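Local coordinates for flagellar pocket-related cytoskeletal protein (Trypanosoma brucei, PDB 6SJQ), which is a cytoskeletal component linked to the flagellar pocket; this piece is its N-terminal ubiquitin-fold domain, probably a protein-binding module, at residues A11-F15 with N16-N20; P29-S32 with E33-S37; S43-I46 with S47-P51; M66-E69 with E70-K73. All coordinates share one frame; numbering follows the deposited sequence.

The four contacts sample the ubiquitin fold, a mixed beta-sheet with one main helix. Contact 1 is the turn of the first hairpin, strands 6-14 and 17-25. Contacts 2 and 3 are the two ends of helix 31-49, with centres about 21 Å apart. Contact 4 closes the hairpin of strands 63-68 and 73-76. Contacts 1 and 3 touch: F15 CZ lies 3.6 Å from P51 CD, and V19 packs near E45. Their centres are about 11 Å apart. Contacts 3 and 4 are the most distant pair, about 30 Å between centres, on opposite sides of the chain's centre. Contacts 1 and 4 share the sheet without touching, about 21 Å between centres.

Contact 1: A11-F15 with N16-N20; sequences AADIF and NNKVN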
# COMPACT_ATOMS: atom_id res chain seq x y z
N ALA A 11 0.30 2.85 2.13
CA ALA A 11 -0.87 2.72 2.97
C ALA A 11 -2.09 2.28 2.17
O ALA A 11 -2.19 2.51 0.96
CB ALA A 11 -1.16 4.05 3.69
N ALA A 12 -3.02 1.62 2.87
CA ALA A 12 -4.30 1.23 2.29
C ALA A 12 -5.32 1.00 3.40
O ALA A 12 -4.95 0.85 4.57
CB ALA A 12 -4.16 -0.04 1.44
N ASP A 13 -6.59 0.96 3.03
CA ASP A 13 -7.62 0.58 3.99
C ASP A 13 -7.94 -0.90 3.88
O ASP A 13 -8.43 -1.36 2.86
CB ASP A 13 -8.87 1.44 3.82
CG ASP A 13 -8.68 2.83 4.40
OD1 ASP A 13 -8.57 2.93 5.64
OD2 ASP A 13 -8.59 3.81 3.62
N ILE A 14 -7.64 -1.64 4.95
CA ILE A 14 -7.89 -3.08 4.97
C ILE A 14 -8.85 -3.44 6.12
O ILE A 14 -8.53 -3.25 7.29
CB ILE A 14 -6.58 -3.88 5.12
CG1 ILE A 14 -5.51 -3.43 4.09
CG2 ILE A 14 -6.85 -5.38 5.06
CD1 ILE A 14 -5.76 -3.85 2.63
N PHE A 15 -10.01 -3.98 5.77
CA PHE A 15 -11.09 -4.26 6.75
C PHE A 15 -11.34 -3.14 7.74
O PHE A 15 -11.35 -3.38 8.95
CB PHE A 15 -10.79 -5.53 7.54
CG PHE A 15 -10.73 -6.76 6.70
CD1 PHE A 15 -11.84 -7.21 6.02
CD2 PHE A 15 -9.55 -7.48 6.61
CE1 PHE A 15 -11.79 -8.35 5.24
CE2 PHE A 15 -9.48 -8.64 5.84
CZ PHE A 15 -10.60 -9.08 5.15
N ASN A 16 -11.50 -1.91 7.26
CA ASN A 16 -11.77 -0.79 8.16
C ASN A 16 -10.65 -0.41 9.14
O ASN A 16 -10.90 0.21 10.17
CB ASN A 16 -13.09 -1.00 8.94
CG ASN A 16 -14.32 -0.70 8.11
OD1 ASN A 16 -14.37 0.28 7.37
ND2 ASN A 16 -15.35 -1.54 8.26
N ASN A 17 -9.41 -0.81 8.83
CA ASN A 17 -8.25 -0.24 9.52
C ASN A 17 -7.33 0.35 8.47
O ASN A 17 -7.18 -0.23 7.40
CB ASN A 17 -7.51 -1.31 10.31
CG ASN A 17 -8.33 -1.88 11.45
OD1 ASN A 17 -8.75 -3.03 11.42
ND2 ASN A 17 -8.57 -1.05 12.46
N LYS A 18 -6.71 1.49 8.76
CA LYS A 18 -5.68 2.04 7.88
C LYS A 18 -4.37 1.34 8.20
O LYS A 18 -3.93 1.33 9.35
CB LYS A 18 -5.49 3.52 8.17
CG LYS A 18 -6.27 4.44 7.28
CD LYS A 18 -5.56 4.67 5.96
CE LYS A 18 -6.27 5.78 5.23
NZ LYS A 18 -7.74 5.72 5.50
N VAL A 19 -3.74 0.75 7.20
CA VAL A 19 -2.46 0.09 7.44
C VAL A 19 -1.40 0.85 6.67
O VAL A 19 -1.69 1.52 5.68
CB VAL A 19 -2.46 -1.40 7.05
CG1 VAL A 19 -3.56 -2.16 7.81
CG2 VAL A 19 -2.65 -1.56 5.56
N ASN A 20 -0.17 0.82 7.17
CA ASN A 20 0.92 1.53 6.51
C ASN A 20 2.15 0.66 6.62
O ASN A 20 2.60 0.34 7.73
CB ASN A 20 1.20 2.87 7.18
CG ASN A 20 2.08 3.77 6.33
OD1 ASN A 20 2.17 3.59 5.12
ND2 ASN A 20 2.72 4.78 6.96
O HOH W 1 -7.40 -4.95 8.86
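D13 and K18 face each other across the first beta hairpin of the ubiquitin fold. Strands 11-14 and 17-20 run antiparallel and meet in a type I' turn from I14 to N17. F15 and N16 take positive phi values, as this turn requires. The tight part is the ladder. A12 and V19 form a hydrogen-bonded pair. V19 N gives A12 O a nearly straight bond of 2.9 Å (176°), and A12 N answers with a bond to V19 O. I14 and N17 close the next hydrogen-bonded pair. I14 N meets N17 O almost head-on, but N17 N reaches I14 O from well above the carbonyl plane. On the same face as A12, I14 CG1 lies 3.7 Å from V19 CG2 in one of two V19 conformers, so this touch is less certain. F42 of helix 31-49 covers A12 and V19 there.

The other face carries charge. K18 bends at chi2 (-82°) and chi4, which brings NZ over to D13. K18 NZ sits 2.8 Å from D13 OD2, on its syn side, and has a weak bond to D13 OD1. Y90 OH also binds D13 OD2, and S102 O takes a bond from K18 NZ, so this salt bridge is held from outside.

The turn is the looser, more exposed end. N16 and N17 are exposed. A water gives a 2.6 Å bond to I14 O and a weak one to N17 OD1.

Contact 2: P29-S32 with E33-S37; sequences PSIS and ELTRS
S30 and E33 exchange hydrogen bonds at the start of helix 31-49. S30 OG accepts from E33 N at 3.1 Å, with an N-H...O angle of 155°. Its chi1 of 65° places OG between the backbone N and the carbonyl carbon, turned to the first turn of the helix. In return, S30 N donates to E33 OE1 at 3.2 Å. The bond arrives on the anti side of OE1, 34° out of the carboxylate plane. E33 reaches back with an extended chain, CG anti to the backbone N. These two bonds make a capping box with S30 as N-cap. The box supplies partners to two backbone N-H groups around the helix start. This helix is the one that packs on the sheet of the ubiquitin fold. I31 N, outside the box, donates to E80 OE1.

Backbone bonds follow. L34 N donates to S30 O at 2.8 Å, T35 N to I31 O and R36 N to S32 O. I31 O takes a second bond, from T35 OG1, at 2.7 Å. The hydroxyl and T35 N come to this oxygen from opposite faces of its carbonyl plane.

P29 CB lies 3.4 Å from E33 OE1, beside the carboxylate. The one apolar side-chain contact across the segments is P29 CG with L34 CB, at 4.2 Å. L34 also packs on F25 and I64 of the sheet, while P29 touches L83.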
# COMPACT_ATOMS: atom_id res chain seq x y z
N PRO A 29 12.21 2.07 -7.05
CA PRO A 29 11.55 1.06 -7.87
C PRO A 29 10.79 1.64 -9.05
O PRO A 29 10.43 2.82 -9.05
CB PRO A 29 10.56 0.41 -6.89
CG PRO A 29 10.21 1.55 -5.93
CD PRO A 29 11.49 2.36 -5.79
N SER A 30 10.54 0.82 -10.06
CA SER A 30 9.57 1.19 -11.09
C SER A 30 8.17 1.10 -10.52
O SER A 30 7.93 0.43 -9.51
CB SER A 30 9.71 0.29 -12.33
OG SER A 30 9.37 -1.06 -12.03
N ILE A 31 7.22 1.80 -11.16
CA ILE A 31 5.84 1.72 -10.71
C ILE A 31 5.32 0.28 -10.75
O ILE A 31 4.62 -0.15 -9.84
CB ILE A 31 4.92 2.65 -11.54
CG1 ILE A 31 5.20 4.13 -11.18
CG2 ILE A 31 3.45 2.30 -11.27
CD1 ILE A 31 4.56 5.10 -12.17
N SER A 32 5.69 -0.49 -11.78
CA SER A 32 5.29 -1.90 -11.85
C SER A 32 5.86 -2.71 -10.69
O SER A 32 5.15 -3.56 -10.13
CB SER A 32 5.74 -2.52 -13.18
OG SER A 32 5.14 -1.84 -14.27
N GLU A 33 7.13 -2.49 -10.37
CA GLU A 33 7.81 -3.17 -9.28
C GLU A 33 7.17 -2.83 -7.93
O GLU A 33 6.89 -3.72 -7.11
CB GLU A 33 9.29 -2.75 -9.28
CG GLU A 33 10.14 -3.31 -8.14
CD GLU A 33 11.55 -2.74 -8.18
OE1 GLU A 33 11.81 -1.89 -9.06
OE2 GLU A 33 12.40 -3.10 -7.32
N LEU A 34 6.95 -1.54 -7.71
CA LEU A 34 6.29 -1.02 -6.51
C LEU A 34 4.89 -1.63 -6.39
O LEU A 34 4.49 -2.08 -5.31
CB LEU A 34 6.22 0.52 -6.58
CG LEU A 34 5.54 1.34 -5.47
CD1 LEU A 34 4.03 1.40 -5.60
CD2 LEU A 34 5.95 0.79 -4.12
N THR A 35 4.16 -1.67 -7.50
CA THR A 35 2.78 -2.15 -7.46
C THR A 35 2.74 -3.63 -7.07
O THR A 35 1.91 -4.05 -6.24
CB THR A 35 2.08 -1.95 -8.81
OG1 THR A 35 2.03 -0.56 -9.12
CG2 THR A 35 0.64 -2.46 -8.73
N ARG A 36 3.65 -4.42 -7.65
CA ARG A 36 3.71 -5.84 -7.34
C ARG A 36 4.07 -6.06 -5.87
O ARG A 36 3.47 -6.93 -5.20
CB ARG A 36 4.71 -6.56 -8.24
CG ARG A 36 4.69 -8.07 -8.03
CD ARG A 36 5.87 -8.77 -8.69
NE ARG A 36 6.80 -9.31 -7.69
CZ ARG A 36 7.76 -10.19 -7.96
NH1 ARG A 36 7.91 -10.65 -9.19
NH2 ARG A 36 8.56 -10.62 -6.99
N SER A 37 5.02 -5.28 -5.37
CA SER A 37 5.45 -5.37 -3.97
C SER A 37 4.30 -5.00 -3.04
O SER A 37 4.04 -5.69 -2.05
CB SER A 37 6.64 -4.46 -3.71
OG SER A 37 7.12 -4.63 -2.39

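Contact 3: S43-I46 with S47-P51; sequences SNEI and SLRRP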
# COMPACT_ATOMS: atom_id res chain seq x y z
N SER A 43 -1.99 -8.21 0.17
CA SER A 43 -2.68 -9.50 0.04
C SER A 43 -2.32 -10.34 1.23
O SER A 43 -3.18 -11.04 1.78
CB SER A 43 -2.33 -10.23 -1.25
OG SER A 43 -2.87 -9.57 -2.39
N ASN A 44 -1.06 -10.26 1.66
CA ASN A 44 -0.63 -10.98 2.86
C ASN A 44 -1.35 -10.47 4.10
O ASN A 44 -1.74 -11.26 4.96
CB ASN A 44 0.88 -10.93 3.06
CG ASN A 44 1.61 -11.82 2.07
OD1 ASN A 44 1.00 -12.71 1.47
ND2 ASN A 44 2.92 -11.58 1.90
N GLU A 45 -1.53 -9.15 4.18
CA GLU A 45 -2.28 -8.56 5.29
C GLU A 45 -3.74 -9.01 5.28
O GLU A 45 -4.28 -9.39 6.32
CB GLU A 45 -2.15 -7.02 5.27
CG GLU A 45 -2.88 -6.31 6.41
CD GLU A 45 -2.17 -6.39 7.74
OE1 GLU A 45 -1.11 -7.05 7.84
OE2 GLU A 45 -2.66 -5.77 8.70
N ILE A 46 -4.40 -8.97 4.12
CA ILE A 46 -5.76 -9.52 4.01
C ILE A 46 -5.86 -10.96 4.50
O ILE A 46 -6.76 -11.28 5.28
CB ILE A 46 -6.31 -9.44 2.57
CG1 ILE A 46 -6.56 -7.97 2.19
CG2 ILE A 46 -7.61 -10.28 2.42
CD1 ILE A 46 -6.85 -7.80 0.67
N SER A 47 -4.93 -11.82 4.07
CA SER A 47 -4.97 -13.24 4.46
C SER A 47 -4.87 -13.39 5.98
O SER A 47 -5.59 -14.21 6.58
CB SER A 47 -3.84 -14.02 3.81
OG SER A 47 -4.20 -15.38 3.72
N LEU A 48 -3.98 -12.62 6.58
CA LEU A 48 -3.76 -12.63 8.02
C LEU A 48 -4.99 -12.15 8.78
O LEU A 48 -5.37 -12.74 9.80
CB LEU A 48 -2.59 -11.71 8.36
CG LEU A 48 -2.41 -11.52 9.86
CD1 LEU A 48 -2.03 -12.84 10.53
CD2 LEU A 48 -1.37 -10.47 10.13
N ARG A 49 -5.61 -11.08 8.30
CA ARG A 49 -6.71 -10.40 9.02
C ARG A 49 -8.10 -10.96 8.72
O ARG A 49 -9.08 -10.64 9.41
CB ARG A 49 -6.71 -8.88 8.72
CG ARG A 49 -5.42 -8.14 8.96
CD ARG A 49 -5.07 -8.07 10.42
NE ARG A 49 -3.78 -7.42 10.63
CZ ARG A 49 -3.13 -7.39 11.80
NH1 ARG A 49 -3.65 -7.99 12.86
NH2 ARG A 49 -1.95 -6.77 11.89
N ARG A 50 -8.21 -11.77 7.67
CA ARG A 50 -9.50 -12.22 7.17
C ARG A 50 -10.34 -12.84 8.27
O ARG A 50 -9.92 -13.81 8.87
CB ARG A 50 -9.30 -13.27 6.09
CG ARG A 50 -10.55 -13.60 5.31
CD ARG A 50 -10.26 -14.55 4.15
NE ARG A 50 -9.50 -15.73 4.58
CZ ARG A 50 -10.03 -16.80 5.15
NH1 ARG A 50 -11.34 -16.86 5.40
NH2 ARG A 50 -9.26 -17.82 5.50
N PRO A 51 -11.53 -12.28 8.51
CA PRO A 51 -12.48 -12.83 9.48
C PRO A 51 -12.97 -14.19 8.96
O PRO A 51 -13.06 -14.34 7.75
CB PRO A 51 -13.63 -11.82 9.44
CG PRO A 51 -13.14 -10.64 8.67
CD PRO A 51 -12.07 -11.13 7.77
O HOH W 2 0.65 -6.17 9.75
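R49 lays its NE edge against the carboxylate of E45, one turn earlier in helix 31-49. The salt bridge runs from R49 NE to E45 OE2 at 2.8 Å, with an N-H...O angle of 165°. OE2 lies in the guanidinium plane. The donor, however, meets OE2 from well above the carboxylate plane, and the two flat groups are turned 68° apart. R49 NH2 adds a weak bond to the same oxygen. R49 bends at chi2 (-67°), which folds its chain back; its CG lies 3.1 Å from E45 O. E45 CG is anti to the backbone N, and the chain bends at chi2 to bring OE2 to the arginine. A water donates to E45 OE1 at 2.7 Å and weakly accepts from R49 NH2. L48 CD2 covers one guanidinium face at 3.8 Å.

Beneath this pair the last helical bonds run from S47 N to S43 O, L48 N to N44 O and R49 N to E45 O. R50 is the first residue to leave helical geometry, and its N makes a weak bond to I46 O. The E45 side chain packs on V19 and F21 of strand 17-25, while I46 touches H57 in the loop beyond the helix.

Contact 4: M66-E69 with E70-K73; sequences MYDE and ELNK
D68 reaches E70 and L71 with its carboxylate and K73 with its backbone. D68 OD1 accepts weak bonds from E70 N at 2.9 Å and from L71 N at 3.3 Å. The CG of D68 is anti to the backbone N (-167°), which sends the carboxylate toward the turn. L71 CD1 packs against D68 OD2 at 3.4 Å. The Y67 ring leans on N72 and K73. Y67 OH lies 3.4 Å from N72 CA, and Y67 CE1 3.6 Å from K73 N.

D68 and K73 form an antiparallel hydrogen-bonded pair. D68 N donates to K73 O at 2.9 Å, and K73 N donates back to D68 O at 3.3 Å. N72 and K73 both face D68, a G1 beta bulge at the end of the hairpin of strands 63-68 and 73-76. N72 takes positive phi and psi (39° and 54°), turning the chain back into strand 73-76.

Further out, W74 packs edge-to-face with the Y67 ring. A water lies within bonding distance of both E69 O and N72 OD1. M66, in strand 63-68, sends its side chain onto C87 and L89 of strand 87-92.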
# COMPACT_ATOMS: atom_id res chain seq x y z
N MET A 66 0.55 9.62 -4.39
CA MET A 66 1.70 9.94 -3.56
C MET A 66 1.42 11.27 -2.89
O MET A 66 0.89 12.19 -3.53
CB MET A 66 2.96 10.09 -4.44
CG MET A 66 4.27 10.45 -3.66
SD MET A 66 5.75 10.69 -4.74
CE MET A 66 5.32 12.25 -5.49
N TYR A 67 1.76 11.41 -1.61
CA TYR A 67 1.67 12.74 -1.03
C TYR A 67 2.94 13.49 -1.40
O TYR A 67 4.05 13.10 -0.98
CB TYR A 67 1.46 12.70 0.48
CG TYR A 67 1.36 14.09 1.02
CD1 TYR A 67 0.19 14.82 0.86
CD2 TYR A 67 2.43 14.70 1.64
CE1 TYR A 67 0.09 16.11 1.31
CE2 TYR A 67 2.34 15.99 2.12
CZ TYR A 67 1.16 16.68 1.94
OH TYR A 67 1.02 17.97 2.39
N ASP A 68 2.78 14.54 -2.20
CA ASP A 68 3.92 15.32 -2.70
C ASP A 68 4.17 16.50 -1.75
O ASP A 68 3.38 17.44 -1.71
CB ASP A 68 3.62 15.82 -4.12
CG ASP A 68 4.85 16.36 -4.83
OD1 ASP A 68 5.67 17.04 -4.17
OD2 ASP A 68 5.03 16.08 -6.03
N GLU A 69 5.28 16.46 -1.01
CA GLU A 69 5.56 17.54 -0.08
C GLU A 69 5.91 18.82 -0.80
O GLU A 69 5.70 19.89 -0.25
CB GLU A 69 6.70 17.15 0.88
CG GLU A 69 6.37 16.07 1.87
CD GLU A 69 7.50 15.88 2.87
OE1 GLU A 69 8.41 16.73 2.91
OE2 GLU A 69 7.48 14.89 3.62
N GLU A 70 6.46 18.73 -2.01
CA GLU A 70 6.75 19.95 -2.80
C GLU A 70 5.48 20.73 -3.16
O GLU A 70 5.48 21.96 -3.12
CB GLU A 70 7.53 19.63 -4.08
CG GLU A 70 8.99 19.32 -3.86
CD GLU A 70 9.78 20.55 -3.47
OE1 GLU A 70 9.31 21.68 -3.75
OE2 GLU A 70 10.87 20.39 -2.88
N LEU A 71 4.42 20.02 -3.51
CA LEU A 71 3.14 20.64 -3.86
C LEU A 71 2.17 20.65 -2.68
O LEU A 71 1.07 21.21 -2.77
CB LEU A 71 2.50 19.86 -5.02
CG LEU A 71 3.43 19.68 -6.21
CD1 LEU A 71 2.95 18.51 -7.07
CD2 LEU A 71 3.48 20.96 -7.03
N ASN A 72 2.60 20.07 -1.56
CA ASN A 72 1.72 19.80 -0.41
C ASN A 72 0.30 19.34 -0.79
O ASN A 72 -0.70 19.91 -0.36
CB ASN A 72 1.70 20.96 0.62
CG ASN A 72 1.42 22.31 -0.01
OD1 ASN A 72 2.34 23.08 -0.30
ND2 ASN A 72 0.14 22.61 -0.21
N LYS A 73 0.24 18.29 -1.61
CA LYS A 73 -1.03 17.66 -1.94
C LYS A 73 -0.79 16.25 -2.44
O LYS A 73 0.33 15.89 -2.82
CB LYS A 73 -1.78 18.46 -3.01
CG LYS A 73 -1.02 18.63 -4.31
CD LYS A 73 -1.88 19.33 -5.37
CE LYS A 73 -1.05 19.67 -6.61
NZ LYS A 73 -1.82 20.43 -7.63
O HOH W 3 5.15 22.56 -0.07